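Local coordinates for protein intramolecular trans-sialidase (Macrobdella decora, PDB 3SLI) that cleaves terminal sialic acid from sialoglycoconjugates by intramolecular trans-sialylation, releasing it as 2,7-anhydro-Neu5Ac, at residues A[39-44]-A[52-57]; A[67-72]-A[113-118]; A[637-642]-A[667-672]. All blocks are in the same frame, centred on the assembly; numbering follows the deposited sequence.

Contact 1. Residues A[39-44]-A[52-57]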
loop_
_atom_site.group_PDB
_atom_site.type_symbol
_atom_site.label_atom_id
_atom_site.label_comp_id
_atom_site.label_asym_id
_atom_site.label_seq_id
_atom_site.Cartn_x
_atom_site.Cartn_y
_atom_site.Cartn_z
ATOM N N ILE A 39 -29.324 10.596 -2.933
ATOM C CA ILE A 39 -29.172 11.265 -1.648
ATOM C C ILE A 39 -27.729 11.708 -1.551
ATOM O O ILE A 39 -26.813 10.934 -1.831
ATOM C CB ILE A 39 -29.471 10.361 -0.423
ATOM C CG1 ILE A 39 -30.926 9.881 -0.428
ATOM C CG2 ILE A 39 -29.200 11.131 0.864
ATOM C CD1 ILE A 39 -31.114 8.538 -1.083
ATOM N N ILE A 40 -27.530 12.974 -1.234
ATOM C CA ILE A 40 -26.187 13.487 -1.082
ATOM C C ILE A 40 -26.126 14.270 0.210
ATOM O O ILE A 40 -27.014 15.079 0.507
ATOM C CB ILE A 40 -25.724 14.333 -2.309
ATOM C CG1 ILE A 40 -24.466 15.125 -1.960
ATOM C CG2 ILE A 40 -26.825 15.237 -2.800
ATOM C CD1 ILE A 40 -23.585 15.350 -3.136
ATOM N N LEU A 41 -25.121 13.977 1.024
ATOM C CA LEU A 41 -24.986 14.680 2.279
ATOM C C LEU A 41 -23.560 14.901 2.738
ATOM O O LEU A 41 -22.647 14.142 2.400
ATOM C CB LEU A 41 -25.819 14.023 3.388
ATOM C CG LEU A 41 -25.588 12.630 3.968
ATOM C CD1 LEU A 41 -26.335 12.571 5.289
ATOM C CD2 LEU A 41 -26.092 11.538 3.037
ATOM N N SER A 42 -23.393 16.002 3.455
ATOM C CA SER A 42 -22.126 16.435 4.018
ATOM C C SER A 42 -22.276 16.209 5.523
ATOM O O SER A 42 -23.275 16.620 6.107
ATOM C CB SER A 42 -21.954 17.932 3.723
ATOM O OG SER A 42 -20.740 18.445 4.237
ATOM N N TYR A 43 -21.302 15.564 6.156
ATOM C CA TYR A 43 -21.398 15.310 7.598
ATOM C C TYR A 43 -20.035 15.363 8.269
ATOM O O TYR A 43 -19.005 15.218 7.608
ATOM C CB TYR A 43 -21.999 13.917 7.866
ATOM C CG TYR A 43 -21.002 12.796 7.631
ATOM C CD1 TYR A 43 -20.834 12.252 6.363
ATOM C CD2 TYR A 43 -20.153 12.348 8.661
ATOM C CE1 TYR A 43 -19.843 11.303 6.111
ATOM C CE2 TYR A 43 -19.155 11.400 8.416
ATOM C CZ TYR A 43 -19.008 10.886 7.139
ATOM O OH TYR A 43 -18.012 9.984 6.857
ATOM N N LYS A 44 -20.058 15.494 9.591
ATOM C CA LYS A 44 -18.859 15.508 10.426
ATOM C C LYS A 44 -19.203 14.638 11.634
ATOM O O LYS A 44 -20.102 14.981 12.402
ATOM C CB LYS A 44 -18.526 16.931 10.888
ATOM C CG LYS A 44 -17.397 16.992 11.895
ATOM C CD LYS A 44 -16.936 18.415 12.158
ATOM C CE LYS A 44 -17.977 19.225 12.897
ATOM N NZ LYS A 44 -17.494 20.626 13.114
ATOM N N GLN A 52 -22.766 4.054 12.307
ATOM C CA GLN A 52 -23.491 5.314 12.423
ATOM C C GLN A 52 -24.300 5.660 11.161
ATOM O O GLN A 52 -23.725 5.981 10.111
ATOM C CB GLN A 52 -22.508 6.449 12.732
ATOM C CG GLN A 52 -21.697 6.240 14.006
ATOM C CD GLN A 52 -20.688 7.339 14.262
ATOM O OE1 GLN A 52 -20.986 8.530 14.120
ATOM N NE2 GLN A 52 -19.484 6.949 14.665
ATOM N N SER A 53 -25.627 5.536 11.256
ATOM C CA SER A 53 -26.522 5.866 10.147
ATOM C C SER A 53 -26.509 7.377 9.967
ATOM O O SER A 53 -26.607 8.130 10.940
ATOM C CB SER A 53 -27.972 5.455 10.448
ATOM O OG SER A 53 -28.143 4.055 10.494
ATOM N N LEU A 54 -26.371 7.808 8.720
ATOM C CA LEU A 54 -26.379 9.223 8.368
ATOM C C LEU A 54 -27.821 9.643 8.039
ATOM O O LEU A 54 -28.313 10.671 8.512
ATOM C CB LEU A 54 -25.506 9.426 7.132
ATOM C CG LEU A 54 -24.065 9.901 7.277
ATOM C CD1 LEU A 54 -23.530 9.684 8.671
ATOM C CD2 LEU A 54 -23.219 9.234 6.221
ATOM N N PHE A 55 -28.499 8.790 7.276
ATOM C CA PHE A 55 -29.868 9.030 6.824
ATOM C C PHE A 55 -30.576 7.688 6.692
ATOM O O PHE A 55 -29.983 6.726 6.196
ATOM C CB PHE A 55 -29.811 9.722 5.452
ATOM C CG PHE A 55 -31.144 9.835 4.754
ATOM C CD1 PHE A 55 -32.017 10.879 5.055
ATOM C CD2 PHE A 55 -31.514 8.909 3.776
ATOM C CE1 PHE A 55 -33.246 11.004 4.389
ATOM C CE2 PHE A 55 -32.740 9.023 3.104
ATOM C CZ PHE A 55 -33.604 10.075 3.414
ATOM N N SER A 56 -31.838 7.628 7.117
ATOM C CA SER A 56 -32.625 6.397 7.025
ATOM C C SER A 56 -34.119 6.667 6.843
ATOM O O SER A 56 -34.631 7.724 7.223
ATOM C CB SER A 56 -32.445 5.528 8.278
ATOM O OG SER A 56 -32.956 6.178 9.427
ATOM N N VAL A 57 -34.800 5.684 6.278
ATOM C CA VAL A 57 -36.233 5.736 6.045
ATOM C C VAL A 57 -36.683 4.296 6.283
ATOM O O VAL A 57 -36.095 3.360 5.732
ATOM C CB VAL A 57 -36.577 6.141 4.578
ATOM C CG1 VAL A 57 -38.093 6.256 4.403
ATOM C CG2 VAL A 57 -35.919 7.464 4.214
#
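L54 and F55, consecutive along the chain, both turn their side chains toward 39-44, against the alternation expected of a regular strand. The cause is a classic beta bulge: both residues face I71 on the neighbouring strand, and the chain turns a corner here. The setting is the N-terminal domain, a concanavalin-like beta sandwich, in which strand 37-45 of one sheet lies over strand 51-58 of the other. No hydrogen bond joins the two segments; the nearest CA atoms, those of Y43 and L54, are 7.9 Å apart, and the layer between is filled by apolar side chains.

I39, L41 and Y43, alternate residues of their strand, supply one side of that layer. L41 reaches across with a single branch, CD1, which comes to 3.7 Å from L54 CB and also borders F55 CB, bridging the two bulge residues. F55 has CG anti to the backbone N (chi1 171°), an orientation that carries its ring to the I39 end. There, ring atom CE2 approaches I39 CG1 at 4.1 Å, the two side chains crossing at about a right angle. I71 also touches I39, and I175 touches both F55 and L41.

At the other end, L54 spreads both methyl branches against the Y43 ring. Y43 holds its CG between backbone N and carbonyl carbon (chi1 76°), bringing one ring face to L54. L54 CD1 sits 4.1 Å above the plane of the Y43 ring, offset toward the rim, while L54 CD2 lies 3.8 Å from Y43 CD1.

Contact 2. Residues A[67-72]-A[113-118]; sequences RHFHIY and VALKAD
Strands 67-72 and 113-118 run in broadly opposed directions without a hydrogen bond between them, closest at I71 and L115 (CA to CA 7.7 Å) and farther apart toward R67 and D118. Of 113-118, L115 makes the close contacts, and it meets two partners with different parts of its side chain.

I71 uses the end of its longer branch: chi2 of 174° extends CD1 away from the strand, and CD1 comes to 3.8 Å from L115 CB, the two side chains crossing obliquely. This is the hydrophobic interior of the concanavalin-like beta sandwich, with 67-74 in one sheet and 107-118 in the other. I81, on the strand beside 67-74, touches both I71 and L115 and thickens the same apolar layer.

Where the backbones draw apart, the long side chain of F69 spans the gap. With CG anti to the backbone N (chi1 159°), its ring heads for L115 from the opposite direction and presents its edge. L115 CD2 lies near the ring plane, 3.6 Å from F69 CE1 and 3.2 Å from F69 CZ. The latter distance is shorter than usual for two carbons, so its exact value is doubtful. The F69 ring also meets that of F143, their planes inclined at about 60°.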
loop_
_atom_site.group_PDB
_atom_site.type_symbol
_atom_site.label_atom_id
_atom_site.label_comp_id
_atom_site.label_asym_id
_atom_site.label_seq_id
_atom_site.Cartn_x
_atom_site.Cartn_y
_atom_site.Cartn_z
ATOM N N ARG A 67 -36.936 -3.792 8.464
ATOM C CA ARG A 67 -37.608 -3.091 7.379
ATOM C C ARG A 67 -37.151 -1.633 7.372
ATOM O O ARG A 67 -37.716 -0.788 8.079
ATOM C CB ARG A 67 -39.125 -3.168 7.556
ATOM C CG ARG A 67 -39.678 -4.581 7.562
ATOM C CD ARG A 67 -41.193 -4.569 7.712
ATOM N NE ARG A 67 -41.726 -5.902 7.978
ATOM C CZ ARG A 67 -41.946 -6.830 7.051
ATOM N NH1 ARG A 67 -41.687 -6.595 5.770
ATOM N NH2 ARG A 67 -42.417 -8.014 7.416
ATOM N N HIS A 68 -36.115 -1.345 6.587
ATOM C CA HIS A 68 -35.586 0.008 6.508
ATOM C C HIS A 68 -34.505 0.142 5.449
ATOM O O HIS A 68 -33.986 -0.851 4.939
ATOM C CB HIS A 68 -34.991 0.429 7.868
ATOM C CG HIS A 68 -33.919 -0.495 8.381
ATOM N ND1 HIS A 68 -34.096 -1.301 9.483
ATOM C CD2 HIS A 68 -32.658 -0.734 7.942
ATOM C CE1 HIS A 68 -32.997 -1.999 9.703
ATOM N NE2 HIS A 68 -32.107 -1.674 8.781
ATOM N N PHE A 69 -34.171 1.389 5.140
ATOM C CA PHE A 69 -33.107 1.722 4.213
ATOM C C PHE A 69 -32.257 2.741 4.955
ATOM O O PHE A 69 -32.797 3.633 5.610
ATOM C CB PHE A 69 -33.632 2.374 2.927
ATOM C CG PHE A 69 -32.576 3.169 2.188
ATOM C CD1 PHE A 69 -31.611 2.523 1.416
ATOM C CD2 PHE A 69 -32.506 4.561 2.325
ATOM C CE1 PHE A 69 -30.592 3.245 0.797
ATOM C CE2 PHE A 69 -31.490 5.291 1.712
ATOM C CZ PHE A 69 -30.531 4.633 0.947
ATOM N N HIS A 70 -30.938 2.601 4.887
ATOM C CA HIS A 70 -30.063 3.567 5.540
ATOM C C HIS A 70 -28.686 3.644 4.890
ATOM O O HIS A 70 -28.239 2.686 4.239
ATOM C CB HIS A 70 -29.962 3.315 7.065
ATOM C CG HIS A 70 -28.943 2.286 7.478
ATOM N ND1 HIS A 70 -28.989 0.970 7.071
ATOM C CD2 HIS A 70 -27.894 2.375 8.335
ATOM C CE1 HIS A 70 -28.017 0.292 7.662
ATOM N NE2 HIS A 70 -27.341 1.122 8.434
ATOM N N ILE A 71 -28.096 4.834 4.957
ATOM C CA ILE A 71 -26.748 5.084 4.448
ATOM C C ILE A 71 -25.988 5.276 5.756
ATOM O O ILE A 71 -26.401 6.084 6.582
ATOM C CB ILE A 71 -26.664 6.405 3.640
ATOM C CG1 ILE A 71 -27.608 6.362 2.437
ATOM C CG2 ILE A 71 -25.216 6.659 3.179
ATOM C CD1 ILE A 71 -27.691 7.687 1.686
ATOM N N TYR A 72 -24.881 4.558 5.939
ATOM C CA TYR A 72 -24.124 4.646 7.190
ATOM C C TYR A 72 -22.615 4.721 6.972
ATOM O O TYR A 72 -22.122 4.448 5.876
ATOM C CB TYR A 72 -24.429 3.412 8.076
ATOM C CG TYR A 72 -23.875 2.105 7.519
ATOM C CD1 TYR A 72 -22.547 1.727 7.755
ATOM C CD2 TYR A 72 -24.642 1.301 6.676
ATOM C CE1 TYR A 72 -21.998 0.604 7.154
ATOM C CE2 TYR A 72 -24.100 0.165 6.070
ATOM C CZ TYR A 72 -22.773 -0.173 6.310
ATOM O OH TYR A 72 -22.217 -1.267 5.690
ATOM N N VAL A 113 -20.762 12.513 0.903
ATOM C CA VAL A 113 -21.117 11.222 0.322
ATOM C C VAL A 113 -22.417 11.273 -0.488
ATOM O O VAL A 113 -23.198 12.225 -0.364
ATOM C CB VAL A 113 -21.234 10.144 1.444
ATOM C CG1 VAL A 113 -19.994 10.182 2.313
ATOM C CG2 VAL A 113 -22.481 10.378 2.303
ATOM N N ALA A 114 -22.641 10.243 -1.300
ATOM C CA ALA A 114 -23.838 10.163 -2.126
ATOM C C ALA A 114 -24.194 8.738 -2.495
ATOM O O ALA A 114 -23.322 7.893 -2.712
ATOM C CB ALA A 114 -23.668 10.985 -3.409
ATOM N N LEU A 115 -25.492 8.473 -2.541
ATOM C CA LEU A 115 -25.988 7.176 -2.949
ATOM C C LEU A 115 -26.940 7.454 -4.102
ATOM O O LEU A 115 -27.824 8.310 -4.000
ATOM C CB LEU A 115 -26.754 6.468 -1.831
ATOM C CG LEU A 115 -27.501 5.292 -2.464
ATOM C CD1 LEU A 115 -26.586 4.088 -2.584
ATOM C CD2 LEU A 115 -28.756 4.977 -1.710
ATOM N N LYS A 116 -26.755 6.724 -5.185
ATOM C CA LYS A 116 -27.596 6.862 -6.356
ATOM C C LYS A 116 -28.339 5.539 -6.579
ATOM O O LYS A 116 -27.710 4.476 -6.673
ATOM C CB LYS A 116 -26.711 7.205 -7.556
ATOM C CG LYS A 116 -27.366 7.134 -8.916
ATOM C CD LYS A 116 -26.292 7.376 -9.962
ATOM C CE LYS A 116 -26.809 7.180 -11.353
ATOM N NZ LYS A 116 -25.757 7.564 -12.334
ATOM N N ALA A 117 -29.672 5.603 -6.582
ATOM C CA ALA A 117 -30.525 4.431 -6.810
ATOM C C ALA A 117 -31.182 4.666 -8.170
ATOM O O ALA A 117 -32.167 5.398 -8.288
ATOM C CB ALA A 117 -31.579 4.301 -5.706
ATOM N N ASP A 118 -30.610 4.031 -9.184
ATOM C CA ASP A 118 -31.015 4.168 -10.578
ATOM C C ASP A 118 -31.953 3.051 -11.043
ATOM O O ASP A 118 -31.497 1.974 -11.440
ATOM C CB ASP A 118 -29.725 4.170 -11.414
ATOM C CG ASP A 118 -29.927 4.592 -12.855
ATOM O OD1 ASP A 118 -31.063 4.563 -13.374
ATOM O OD2 ASP A 118 -28.901 4.937 -13.478
#

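Contact 3. Residues A[637-642]-A[667-672]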
loop_
_atom_site.group_PDB
_atom_site.type_symbol
_atom_site.label_atom_id
_atom_site.label_comp_id
_atom_site.label_asym_id
_atom_site.label_seq_id
_atom_site.Cartn_x
_atom_site.Cartn_y
_atom_site.Cartn_z
ATOM N N ALA A 637 9.654 11.554 4.946
ATOM C CA ALA A 637 10.700 12.282 4.234
ATOM C C ALA A 637 10.689 13.731 4.683
ATOM O O ALA A 637 9.625 14.315 4.879
ATOM C CB ALA A 637 10.488 12.205 2.723
ATOM N N GLU A 638 11.865 14.291 4.937
ATOM C CA GLU A 638 11.942 15.693 5.324
ATOM C C GLU A 638 11.937 16.464 4.004
ATOM O O GLU A 638 12.793 16.236 3.147
ATOM C CB GLU A 638 13.225 15.981 6.100
ATOM C CG GLU A 638 13.402 17.456 6.409
ATOM C CD GLU A 638 14.676 17.764 7.164
ATOM O OE1 GLU A 638 15.381 16.824 7.576
ATOM O OE2 GLU A 638 14.969 18.959 7.351
ATOM N N LEU A 639 10.940 17.318 3.811
ATOM C CA LEU A 639 10.824 18.092 2.575
ATOM C C LEU A 639 11.769 19.293 2.614
ATOM O O LEU A 639 12.300 19.623 3.671
ATOM C CB LEU A 639 9.364 18.530 2.370
ATOM C CG LEU A 639 8.328 17.391 2.376
ATOM C CD1 LEU A 639 6.916 17.960 2.346
ATOM C CD2 LEU A 639 8.555 16.437 1.205
ATOM N N PRO A 640 12.046 19.920 1.450
ATOM C CA PRO A 640 12.941 21.085 1.386
ATOM C C PRO A 640 12.584 22.195 2.379
ATOM O O PRO A 640 13.477 22.866 2.894
ATOM C CB PRO A 640 12.819 21.523 -0.066
ATOM C CG PRO A 640 12.723 20.199 -0.765
ATOM C CD PRO A 640 11.698 19.465 0.093
ATOM N N ASP A 641 11.293 22.446 2.600
ATOM C CA ASP A 641 10.914 23.433 3.612
ATOM C C ASP A 641 11.096 22.672 4.933
ATOM O O ASP A 641 11.695 21.605 4.948
ATOM C CB ASP A 641 9.469 23.966 3.419
ATOM C CG ASP A 641 8.394 22.865 3.385
ATOM O OD1 ASP A 641 8.667 21.690 3.705
ATOM O OD2 ASP A 641 7.239 23.194 3.037
ATOM N N GLY A 642 10.593 23.160 6.047
ATOM C CA GLY A 642 10.822 22.368 7.252
ATOM C C GLY A 642 9.960 21.115 7.412
ATOM O O GLY A 642 10.271 20.236 8.213
ATOM N N PHE A 667 -0.690 11.054 0.354
ATOM C CA PHE A 667 0.465 11.892 0.647
ATOM C C PHE A 667 0.022 13.084 1.493
ATOM O O PHE A 667 -0.860 13.850 1.086
ATOM C CB PHE A 667 1.127 12.368 -0.658
ATOM C CG PHE A 667 2.283 13.322 -0.446
ATOM C CD1 PHE A 667 3.454 12.897 0.191
ATOM C CD2 PHE A 667 2.180 14.660 -0.833
ATOM C CE1 PHE A 667 4.501 13.789 0.442
ATOM C CE2 PHE A 667 3.224 15.561 -0.585
ATOM C CZ PHE A 667 4.385 15.123 0.057
ATOM N N GLU A 668 0.602 13.213 2.686
ATOM C CA GLU A 668 0.291 14.306 3.606
ATOM C C GLU A 668 1.592 14.955 4.118
ATOM O O GLU A 668 2.649 14.329 4.081
ATOM C CB GLU A 668 -0.566 13.786 4.768
ATOM C CG GLU A 668 -1.917 13.219 4.297
ATOM C CD GLU A 668 -2.778 12.627 5.408
ATOM O OE1 GLU A 668 -2.501 12.858 6.600
ATOM O OE2 GLU A 668 -3.760 11.930 5.077
ATOM N N LYS A 669 1.510 16.212 4.555
ATOM C CA LYS A 669 2.663 16.968 5.056
ATOM C C LYS A 669 2.333 17.492 6.446
ATOM O O LYS A 669 1.202 17.911 6.695
ATOM C CB LYS A 669 2.938 18.193 4.179
ATOM C CG LYS A 669 3.161 17.948 2.702
ATOM C CD LYS A 669 3.209 19.297 1.999
ATOM C CE LYS A 669 3.524 19.175 0.525
ATOM N NZ LYS A 669 3.636 20.522 -0.100
ATOM N N TYR A 670 3.336 17.546 7.318
ATOM C CA TYR A 670 3.152 18.020 8.687
ATOM C C TYR A 670 4.350 18.843 9.137
ATOM O O TYR A 670 5.493 18.516 8.806
ATOM C CB TYR A 670 2.992 16.827 9.642
ATOM C CG TYR A 670 1.765 15.975 9.395
ATOM C CD1 TYR A 670 0.525 16.363 9.893
ATOM C CD2 TYR A 670 1.840 14.785 8.658
ATOM C CE1 TYR A 670 -0.615 15.597 9.665
ATOM C CE2 TYR A 670 0.701 14.009 8.423
ATOM C CZ TYR A 670 -0.521 14.428 8.934
ATOM O OH TYR A 670 -1.660 13.683 8.740
ATOM N N SER A 671 4.092 19.933 9.854
ATOM C CA SER A 671 5.174 20.769 10.366
ATOM C C SER A 671 5.624 20.199 11.716
ATOM O O SER A 671 4.865 19.471 12.372
ATOM C CB SER A 671 4.718 22.233 10.531
ATOM O OG SER A 671 3.717 22.379 11.532
ATOM N N ILE A 672 6.842 20.532 12.143
ATOM C CA ILE A 672 7.336 20.048 13.429
ATOM C C ILE A 672 6.429 20.604 14.527
ATOM O O ILE A 672 6.148 19.923 15.512
ATOM C CB ILE A 672 8.825 20.435 13.672
ATOM C CG1 ILE A 672 9.714 19.765 12.617
ATOM C CG2 ILE A 672 9.280 19.997 15.075
ATOM C CD1 ILE A 672 9.605 18.241 12.565
#
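The three-stranded antiparallel sheet 634-638, 644-649, 665-670 is probably the last blade of the catalytic beta-propeller that sialidases share, and here L639, at the turn leaving its first strand, leans past the middle strand to touch K669 on the third. No hydrogen bond links the two segments.

L639 makes the contact through one methyl, CD1, set against the aliphatic part of the lysine. CD1 lies 3.8 Å from K669 CG and 4.0 Å from K669 CD, and the two side chains cross at about a right angle. Because the lysine chain is extended beyond CG, its methylenes offer a continuous apolar flank while the ammonium group passes beyond the leucine to hydrogen-bond N255 OD1. D641 OD2 is 5.5 Å from K669 NZ, too far for a bond, though the opposite charges may attract weakly. The same L639 CD1 approaches F667 CZ obliquely at 4.4 Å.

Farther along, the contact thins at the exposed turn, where G642 O stands 4.5 Å from I672 CG1.

The strand ends at Y670, and S671 after it is the N-cap of helix 672-675; the N of S671 bonds E674 OE1, consistent with a capping box. Behind L639 and F667 lies strand 211-219, touched through T219 and L217. E668 OE2 forms a salt bridge with R101, while K105 NZ binds K669 O, tying edge strand 665-670 to the N-terminal domain.

In the fold
Contacts 1 and 2 belong to a single hydrophobic core: their centres are 8 Å apart, and each joins the same two sheets of the N-terminal sandwich. Strands 37-45 and 107-118 are neighbours in one sheet, 51-58 and 67-74 in the other, where L54 N and V57 O probably hydrogen-bond I71 O and F69 N. Contact 3 comes last along the chain and lies in what is probably the propeller, its centre about 35 Å from that of contact 1 and 39 Å from that of contact 2. It touches neither, the nearest atoms being about 14 Å and 17 Å away, but the N-terminal region meets this part of the fold through R101 and K105.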